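Local coordinates for protein L-ornithine 5-monooxygenase (Pseudomonas aeruginosa, PDB 3S5W) that hydroxylates the side-chain amine of L-ornithine with FAD, NADPH and molecular oxygen, the first step toward the hydroxamate groups of the siderophore pyoverdin, at residues F243-D248 against R315-F320. Numbering follows the deposited sequence.
Sequences FIDLND and RIYGVF
Phe243 reaches from helix 237-249 toward helix 310-326 and meets Phe320 coming from the opposite direction. The two rings lie nearly parallel, with planes 18° apart, but are slid so far past each other that they barely overlap; the closest atoms are Phe243 CZ and Phe320 CZ, 3.6 Å apart. With CG anti to the backbone N (chi1 -180°), the ring of Phe243 is directed at Phe320. Val319 CG1 sits at the edge of the Phe243 ring, close to its plane, while Ile316 packs against the CD2 and CE2 side through CG1 and CG2. The same CG1 of Ile316, one turn before Val319, also rests against Ile244, 3.6 Å from Ile244 CG1, and the CD1 end of Ile244 approaches Val319 CG2. Asn247 and Val319 come from opposite directions, the amide OD1 nearest CG1 and ND2 nearest CG2.

The border of this apolar seam is ionic. Arg315, its chain bent at chi3, brings its guanidinium to Asp248 with the two planar groups almost coplanar, and NH2 forms a salt bridge to Asp248 OD2 at 2.8 Å. Ile244 CG2 lies over one face of the guanidinium, 3.5 Å from Arg315 NH2. A water that accepts from Arg315 NH2 donates to Asp248 OD1, where Asn247 ND2 also donates at 3.0 Å; together these contacts hold the carboxylate in place.

The axes of segments 243-248 and 315-320 come within 11.1 Å and cross at 45°. Helix 237-249, which begins at the NADP(+)-binding residues Gln237 and Ser238, packs through Phe243 on strands 228-233 and 253-258 of the parallel sheet in the NADPH-binding Rossmann-type domain, and helix 310-326 lies against its Phe243, Ile244 and Asn247 side chains.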
loop_
_atom_site.group_PDB
_atom_site.type_symbol
_atom_site.label_atom_id
_atom_site.label_comp_id
_atom_site.label_asym_id
_atom_site.label_seq_id
_atom_site.Cartn_x
_atom_site.Cartn_y
_atom_site.Cartn_z
ATOM N N PHE A 243 17.937 3.293 -2.482
ATOM C CA PHE A 243 19.333 3.298 -2.854
ATOM C C PHE A 243 19.633 4.099 -4.119
ATOM O O PHE A 243 20.602 4.839 -4.169
ATOM C CB PHE A 243 19.859 1.874 -3.064
ATOM C CG PHE A 243 21.307 1.831 -3.449
ATOM C CD1 PHE A 243 22.304 1.982 -2.470
ATOM C CD2 PHE A 243 21.686 1.626 -4.786
ATOM C CE1 PHE A 243 23.667 1.953 -2.829
ATOM C CE2 PHE A 243 23.034 1.590 -5.166
ATOM C CZ PHE A 243 24.037 1.749 -4.162
ATOM N N ILE A 244 18.841 3.899 -5.159
ATOM C CA ILE A 244 19.133 4.539 -6.441
ATOM C C ILE A 244 18.905 6.066 -6.304
ATOM O O ILE A 244 19.684 6.894 -6.853
ATOM C CB ILE A 244 18.258 3.887 -7.556
ATOM C CG1 ILE A 244 18.912 2.579 -8.024
ATOM C CG2 ILE A 244 17.988 4.851 -8.723
ATOM C CD1 ILE A 244 20.381 2.727 -8.614
ATOM N N ASP A 245 17.858 6.447 -5.574
ATOM C CA ASP A 245 17.675 7.872 -5.324
ATOM C C ASP A 245 18.863 8.525 -4.587
ATOM O O ASP A 245 19.331 9.596 -4.982
ATOM C CB ASP A 245 16.394 8.160 -4.564
ATOM C CG ASP A 245 15.980 9.611 -4.706
ATOM O OD1 ASP A 245 15.744 10.038 -5.854
ATOM O OD2 ASP A 245 15.881 10.300 -3.685
ATOM N N LEU A 246 19.350 7.894 -3.509
ATOM C CA LEU A 246 20.549 8.404 -2.836
ATOM C C LEU A 246 21.718 8.482 -3.809
ATOM O O LEU A 246 22.419 9.526 -3.878
ATOM C CB LEU A 246 20.923 7.588 -1.585
ATOM C CG LEU A 246 19.845 7.673 -0.483
ATOM C CD1 LEU A 246 20.171 6.699 0.641
ATOM C CD2 LEU A 246 19.757 9.093 0.061
ATOM N N ASN A 247 21.940 7.403 -4.560
ATOM C CA ASN A 247 23.073 7.375 -5.489
ATOM C C ASN A 247 23.010 8.524 -6.506
ATOM O O ASN A 247 24.036 9.208 -6.774
ATOM C CB ASN A 247 23.089 6.061 -6.272
ATOM C CG ASN A 247 24.256 5.979 -7.262
ATOM O OD1 ASN A 247 25.406 5.863 -6.855
ATOM N ND2 ASN A 247 23.956 6.052 -8.564
ATOM N N ASP A 248 21.809 8.709 -7.072
ATOM C CA ASP A 248 21.611 9.641 -8.183
ATOM C C ASP A 248 21.510 11.103 -7.731
ATOM O O ASP A 248 21.961 11.981 -8.446
ATOM C CB ASP A 248 20.368 9.276 -9.022
ATOM C CG ASP A 248 20.531 7.982 -9.828
ATOM O OD1 ASP A 248 21.638 7.412 -9.856
ATOM O OD2 ASP A 248 19.521 7.534 -10.432
ATOM N N ARG A 315 20.685 -2.018 -12.754
ATOM C CA ARG A 315 21.187 -0.660 -12.469
ATOM C C ARG A 315 22.020 -0.639 -11.192
ATOM O O ARG A 315 23.109 -0.069 -11.164
ATOM C CB ARG A 315 20.072 0.366 -12.310
ATOM C CG ARG A 315 19.572 0.926 -13.617
ATOM C CD ARG A 315 18.504 2.010 -13.368
ATOM N NE ARG A 315 19.005 3.264 -12.792
ATOM C CZ ARG A 315 18.231 4.337 -12.577
ATOM N NH1 ARG A 315 16.944 4.291 -12.884
ATOM N NH2 ARG A 315 18.732 5.459 -12.070
ATOM N N ILE A 316 21.523 -1.279 -10.139
ATOM C CA ILE A 316 22.266 -1.303 -8.884
ATOM C C ILE A 316 23.582 -2.097 -9.015
ATOM O O ILE A 316 24.656 -1.668 -8.543
ATOM C CB ILE A 316 21.350 -1.793 -7.719
ATOM C CG1 ILE A 316 20.286 -0.708 -7.458
ATOM C CG2 ILE A 316 22.115 -1.998 -6.424
ATOM C CD1 ILE A 316 19.119 -1.195 -6.627
ATOM N N TYR A 317 23.503 -3.251 -9.663
ATOM C CA TYR A 317 24.708 -4.053 -9.855
ATOM C C TYR A 317 25.767 -3.207 -10.607
ATOM O O TYR A 317 26.952 -3.235 -10.270
ATOM C CB TYR A 317 24.375 -5.284 -10.659
ATOM C CG TYR A 317 25.496 -6.297 -10.615
ATOM C CD1 TYR A 317 25.605 -7.166 -9.535
ATOM C CD2 TYR A 317 26.452 -6.382 -11.646
ATOM C CE1 TYR A 317 26.630 -8.114 -9.471
ATOM C CE2 TYR A 317 27.479 -7.342 -11.591
ATOM C CZ TYR A 317 27.547 -8.194 -10.503
ATOM O OH TYR A 317 28.527 -9.171 -10.393
ATOM N N GLY A 318 25.296 -2.416 -11.570
ATOM C CA GLY A 318 26.172 -1.529 -12.357
ATOM C C GLY A 318 26.862 -0.500 -11.472
ATOM O O GLY A 318 28.040 -0.175 -11.675
ATOM N N VAL A 319 26.104 0.069 -10.525
ATOM C CA VAL A 319 26.675 1.045 -9.582
ATOM C C VAL A 319 27.845 0.401 -8.808
ATOM O O VAL A 319 28.946 0.982 -8.691
ATOM C CB VAL A 319 25.600 1.589 -8.599
ATOM C CG1 VAL A 319 26.280 2.392 -7.457
ATOM C CG2 VAL A 319 24.554 2.444 -9.357
ATOM N N PHE A 320 27.623 -0.809 -8.300
ATOM C CA PHE A 320 28.681 -1.487 -7.528
ATOM C C PHE A 320 29.842 -1.942 -8.431
ATOM O O PHE A 320 31.003 -1.902 -8.018
ATOM C CB PHE A 320 28.103 -2.659 -6.717
ATOM C CG PHE A 320 27.313 -2.180 -5.520
ATOM C CD1 PHE A 320 27.976 -1.592 -4.434
ATOM C CD2 PHE A 320 25.932 -2.239 -5.511
ATOM C CE1 PHE A 320 27.272 -1.097 -3.331
ATOM C CE2 PHE A 320 25.208 -1.729 -4.387
ATOM C CZ PHE A 320 25.888 -1.167 -3.313
HETATM O O HOH W 1 21.268 5.202 -11.682
#